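Local coordinates for protein lipase C (Serratia marcescens, PDB 5NEN) that probably serves as the membrane fusion protein of a type I secretion system that exports lipase from the bacterial cell, linking its inner-membrane and outer-membrane parts, at residues A101-S107 and F135-R139; Y90-A94 and I114-V118. All coordinates share one frame; numbering follows the deposited sequence.

Overall arrangement
Both contacts lie within the AprE-like long alpha-helical hairpin and share helix 76-103, but they take up different points along it. Contact 2 uses the body of that helix, where residues 90-94 receive the short helix 113-117; contact 1 uses its C-terminal end, where residues 101-107 meet helix 122-190. Their centres are 18 Å apart and the nearest atoms about 8 Å, so they do not touch. Each is partly buried, with buried residues from both segments (A101, E102 and F135; L93, A94 and L115) and exposed ones such as S107 and I114 at the edge. Contact 2 is wholly apolar across its segments, whereas contact 1 sets a modelled salt bridge of doubtful geometry and an arginine facing backbone carbonyls around a phenylalanine.

Contact 1: A101-S107 and F135-R139; sequences AERDGLS and FASRR
F135 turns its ring away from its own backbone N (chi1 176°) and sends it from helix 122-190 to the end of helix 76-103, where E102 slides past it in the opposite direction. E102 has CG anti to its own carbonyl carbon and an extended chain beyond, which carries the carboxylate past the phenyl ring to R138. The ring is met at its edge, near its plane: E102 CG lies 3.7 Å from F135 CD1, and the carbonyl oxygen of L106 lies 3.4 Å from F135 CZ. The carbonyl of S107 approaches the same rim at CE2, while A101 CB stands 4.0 Å from F135 CE1.

E102 and R138 cross at about a right angle and are modelled as a salt bridge, although OE1 and NH1 are placed too close for the exact geometry to be trusted. R139 folds at chi2 and chi3, bringing its guanidinium alongside the 105-107 turn, with NH2 3.3 Å from G105 O at a poor angle for bonding.

The E102 carboxylate is also bound by R98 and Y240, and R138 pairs with E243 of helix 195-270. This shared network of charges probably stabilises E102 as a carboxylate and ties three helices of the hairpin together where helix 76-103 ends.

Contact 2: Y90-A94 and I114-V118; sequences YTTLA and ILDAV
Apolar packing between L115 and helix 76-103 makes up much of this contact. The two branches of L115 are divided between neighbouring turns: CD1 lies 3.7 Å from L93 CB and also approaches A94, 3.5 Å from its backbone N, while CD2 rests 4.0 Å from Y90 CB and close to the Y90 carbonyl oxygen. L115 therefore fits against Y90, L93 and A94, and its CA is the one nearest to that of Y90. At the more exposed margin, I114 adds two further touches. Its CG2 branch, anti to the backbone N, comes to 3.9 Å from Y90 CE1, and its CD1 is 4.3 Å from L93 CD1; the side chains of I114 and Y90 cross at about a right angle.

A CH-pi interaction supplies the aromatic part. V118 CG2 sits over one face of the Y90 ring, 4.0 Å from the centroid and 21° off the normal, displaced toward the rim on the CZ side. The chi1 of V118 (-56°) sets CG2 between the backbone N and the carbonyl carbon, while CG1 reaches along to the phenol oxygen, 3.9 Å from Y90 OH. CG2 thus covers the CZ side of the ring face, and CG1 lies by the hydroxyl.

Backbone bonding stays within each segment. A94 N donates to Y90 O in the continuous helix, and V118 N to I114 O at the end of the short one, where V118 is the first residue to leave helical geometry.

Helix 113-117 is thus laid against helix 76-103 just before the chain enters helix 122-190, whose V124 touches both Y90 and V118 and whose Q131 meets A94. Elsewhere on the same turn T92 packs on D254 and F258 of helix 195-270, and T91 on F158 of the second subunit, placing residues 90-94 among several helices of the assembly.

Contact 1: A101-S107 and F135-R139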
loop_
_atom_site.group_PDB
_atom_site.type_symbol
_atom_site.label_atom_id
_atom_site.label_comp_id
_atom_site.label_asym_id
_atom_site.label_seq_id
_atom_site.Cartn_x
_atom_site.Cartn_y
_atom_site.Cartn_z
ATOM N N ALA A 101 -3.849 11.791 7.096
ATOM C CA ALA A 101 -2.850 11.372 8.067
ATOM C C ALA A 101 -1.654 10.745 7.346
ATOM O O ALA A 101 -0.521 11.054 7.673
ATOM C CB ALA A 101 -3.429 10.398 9.079
ATOM N N GLU A 102 -1.872 9.934 6.319
ATOM C CA GLU A 102 -0.710 9.266 5.745
ATOM C C GLU A 102 0.160 10.273 5.001
ATOM O O GLU A 102 1.364 10.116 4.904
ATOM C CB GLU A 102 -1.096 8.119 4.795
ATOM C CG GLU A 102 -2.046 7.077 5.299
ATOM C CD GLU A 102 -1.923 5.792 4.461
ATOM O OE1 GLU A 102 -0.855 5.598 3.840
ATOM O OE2 GLU A 102 -2.879 4.985 4.378
ATOM N N ARG A 103 -0.469 11.295 4.459
ATOM C CA ARG A 103 0.242 12.340 3.759
ATOM C C ARG A 103 1.148 13.131 4.701
ATOM O O ARG A 103 2.298 13.439 4.366
ATOM C CB ARG A 103 -0.726 13.296 3.083
ATOM C CG ARG A 103 0.031 14.416 2.488
ATOM C CD ARG A 103 -0.806 15.321 1.661
ATOM N NE ARG A 103 -1.530 16.218 2.535
ATOM C CZ ARG A 103 -2.351 17.156 2.091
ATOM N NH1 ARG A 103 -2.488 17.327 0.774
ATOM N NH2 ARG A 103 -3.005 17.923 2.961
ATOM N N ASP A 104 0.600 13.479 5.863
ATOM C CA ASP A 104 1.337 14.255 6.858
ATOM C C ASP A 104 2.049 13.368 7.887
ATOM O O ASP A 104 2.392 13.819 8.993
ATOM C CB ASP A 104 0.380 15.238 7.549
ATOM C CG ASP A 104 -0.227 16.241 6.569
ATOM O OD1 ASP A 104 -0.073 16.073 5.328
ATOM O OD2 ASP A 104 -0.909 17.170 7.036
ATOM N N GLY A 105 2.266 12.108 7.520
ATOM C CA GLY A 105 2.813 11.127 8.449
ATOM C C GLY A 105 2.345 11.222 9.901
ATOM O O GLY A 105 3.142 11.091 10.822
ATOM N N LEU A 106 1.060 11.467 10.121
ATOM C CA LEU A 106 0.574 11.605 11.481
ATOM C C LEU A 106 0.648 10.226 12.107
ATOM O O LEU A 106 0.580 9.232 11.397
ATOM C CB LEU A 106 -0.842 12.173 11.537
ATOM C CG LEU A 106 -1.119 13.558 10.932
ATOM C CD1 LEU A 106 -2.423 14.145 11.516
ATOM C CD2 LEU A 106 0.037 14.520 11.187
ATOM N N SER A 107 0.897 10.169 13.409
ATOM C CA SER A 107 1.001 8.896 14.124
ATOM C C SER A 107 -0.349 8.206 14.222
ATOM O O SER A 107 -0.423 6.989 14.155
ATOM C CB SER A 107 1.558 9.113 15.525
ATOM O OG SER A 107 0.852 10.154 16.187
ATOM N N PHE A 135 -5.012 1.821 7.903
ATOM C CA PHE A 135 -3.957 2.768 8.251
ATOM C C PHE A 135 -2.852 2.069 9.045
ATOM O O PHE A 135 -1.698 2.067 8.629
ATOM C CB PHE A 135 -4.523 3.938 9.030
ATOM C CG PHE A 135 -3.482 4.909 9.506
ATOM C CD1 PHE A 135 -2.899 5.809 8.624
ATOM C CD2 PHE A 135 -3.115 4.957 10.832
ATOM C CE1 PHE A 135 -1.953 6.728 9.060
ATOM C CE2 PHE A 135 -2.175 5.876 11.278
ATOM C CZ PHE A 135 -1.596 6.753 10.392
ATOM N N ALA A 136 -3.239 1.383 10.114
ATOM C CA ALA A 136 -2.297 0.690 10.994
ATOM C C ALA A 136 -1.388 -0.197 10.185
ATOM O O ALA A 136 -0.158 -0.252 10.405
ATOM C CB ALA A 136 -3.049 -0.155 12.020
ATOM N N SER A 137 -2.005 -0.880 9.226
ATOM C CA SER A 137 -1.241 -1.788 8.406
ATOM C C SER A 137 -0.259 -0.991 7.598
ATOM O O SER A 137 0.930 -1.185 7.758
ATOM C CB SER A 137 -2.138 -2.630 7.492
ATOM O OG SER A 137 -2.985 -3.462 8.269
ATOM N N ARG A 138 -0.736 -0.002 6.848
ATOM C CA ARG A 138 0.145 0.698 5.906
ATOM C C ARG A 138 1.334 1.410 6.564
ATOM O O ARG A 138 2.466 1.379 6.031
ATOM C CB ARG A 138 -0.655 1.684 5.102
ATOM C CG ARG A 138 -1.559 1.039 4.094
ATOM C CD ARG A 138 -2.182 2.165 3.320
ATOM N NE ARG A 138 -1.677 2.178 1.959
ATOM C CZ ARG A 138 -1.320 3.293 1.345
ATOM N NH1 ARG A 138 -1.381 4.434 2.019
ATOM N NH2 ARG A 138 -0.860 3.264 0.096
ATOM N N ARG A 139 1.070 2.070 7.691
ATOM C CA ARG A 139 2.127 2.748 8.408
ATOM C C ARG A 139 3.112 1.684 8.829
ATOM O O ARG A 139 4.343 1.885 8.739
ATOM C CB ARG A 139 1.599 3.516 9.615
ATOM C CG ARG A 139 2.530 3.492 10.830
ATOM C CD ARG A 139 3.757 4.396 10.684
ATOM N NE ARG A 139 3.396 5.803 10.527
ATOM C CZ ARG A 139 2.866 6.567 11.483
ATOM N NH1 ARG A 139 2.605 6.073 12.692
ATOM N NH2 ARG A 139 2.586 7.837 11.217
#

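Contact 2: Y90-A94 and I114-V118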
loop_
_atom_site.group_PDB
_atom_site.type_symbol
_atom_site.label_atom_id
_atom_site.label_comp_id
_atom_site.label_asym_id
_atom_site.label_seq_id
_atom_site.Cartn_x
_atom_site.Cartn_y
_atom_site.Cartn_z
ATOM N N TYR A 90 -19.962 9.266 3.539
ATOM C CA TYR A 90 -19.337 8.857 4.780
ATOM C C TYR A 90 -18.140 7.966 4.481
ATOM O O TYR A 90 -17.116 8.006 5.214
ATOM C CB TYR A 90 -20.347 8.155 5.688
ATOM C CG TYR A 90 -21.402 9.089 6.252
ATOM C CD1 TYR A 90 -21.153 10.440 6.412
ATOM C CD2 TYR A 90 -22.661 8.619 6.603
ATOM C CE1 TYR A 90 -22.120 11.292 6.929
ATOM C CE2 TYR A 90 -23.646 9.469 7.110
ATOM C CZ TYR A 90 -23.372 10.799 7.278
ATOM O OH TYR A 90 -24.348 11.641 7.794
ATOM N N THR A 91 -18.233 7.184 3.402
ATOM C CA THR A 91 -17.119 6.268 3.147
ATOM C C THR A 91 -15.889 7.067 2.706
ATOM O O THR A 91 -14.749 6.855 3.188
ATOM C CB THR A 91 -17.446 5.183 2.107
ATOM O OG1 THR A 91 -18.670 4.525 2.450
ATOM C CG2 THR A 91 -16.359 4.162 2.114
ATOM N N THR A 92 -16.116 8.021 1.816
ATOM C CA THR A 92 -14.985 8.823 1.387
ATOM C C THR A 92 -14.434 9.620 2.566
ATOM O O THR A 92 -13.229 9.742 2.672
ATOM C CB THR A 92 -15.343 9.750 0.262
ATOM O OG1 THR A 92 -16.515 10.459 0.640
ATOM C CG2 THR A 92 -15.651 8.939 -0.972
ATOM N N LEU A 93 -15.288 10.130 3.459
ATOM C CA LEU A 93 -14.781 10.872 4.624
ATOM C C LEU A 93 -13.824 10.041 5.442
ATOM O O LEU A 93 -12.770 10.532 5.858
ATOM C CB LEU A 93 -15.908 11.358 5.534
ATOM C CG LEU A 93 -16.636 12.541 4.926
ATOM C CD1 LEU A 93 -17.671 13.061 5.855
ATOM C CD2 LEU A 93 -15.597 13.598 4.690
ATOM N N ALA A 94 -14.177 8.784 5.659
ATOM C CA ALA A 94 -13.270 7.924 6.392
ATOM C C ALA A 94 -11.948 7.860 5.646
ATOM O O ALA A 94 -10.872 8.208 6.182
ATOM C CB ALA A 94 -13.862 6.529 6.549
ATOM N N ILE A 114 -17.964 15.268 11.353
ATOM C CA ILE A 114 -19.243 14.765 10.851
ATOM C C ILE A 114 -19.394 13.300 11.151
ATOM O O ILE A 114 -20.405 12.866 11.700
ATOM C CB ILE A 114 -19.423 14.914 9.342
ATOM C CG1 ILE A 114 -19.334 16.362 8.935
ATOM C CG2 ILE A 114 -20.784 14.411 8.945
ATOM C CD1 ILE A 114 -18.183 16.635 8.108
ATOM N N LEU A 115 -18.354 12.559 10.792
ATOM C CA LEU A 115 -18.303 11.135 10.993
ATOM C C LEU A 115 -18.506 10.838 12.471
ATOM O O LEU A 115 -19.206 9.882 12.840
ATOM C CB LEU A 115 -16.962 10.601 10.527
ATOM C CG LEU A 115 -16.914 10.150 9.086
ATOM C CD1 LEU A 115 -15.522 9.630 8.768
ATOM C CD2 LEU A 115 -17.969 9.104 8.807
ATOM N N ASP A 116 -17.910 11.679 13.313
ATOM C CA ASP A 116 -17.992 11.491 14.746
ATOM C C ASP A 116 -19.476 11.533 15.136
ATOM O O ASP A 116 -20.030 10.564 15.692
ATOM C CB ASP A 116 -17.186 12.584 15.440
ATOM C CG ASP A 116 -17.141 12.423 16.919
ATOM O OD1 ASP A 116 -17.515 11.342 17.406
ATOM O OD2 ASP A 116 -16.758 13.397 17.601
ATOM N N ALA A 117 -20.147 12.586 14.679
ATOM C CA ALA A 117 -21.536 12.834 15.036
ATOM C C ALA A 117 -22.469 11.675 14.651
ATOM O O ALA A 117 -23.504 11.470 15.280
ATOM C CB ALA A 117 -21.995 14.114 14.393
ATOM N N VAL A 118 -22.123 10.929 13.613
ATOM C CA VAL A 118 -22.962 9.802 13.232
ATOM C C VAL A 118 -22.180 8.493 13.370
ATOM O O VAL A 118 -22.407 7.543 12.608
ATOM C CB VAL A 118 -23.504 9.942 11.788
ATOM C CG1 VAL A 118 -24.241 11.249 11.633
ATOM C CG2 VAL A 118 -22.378 9.887 10.778
#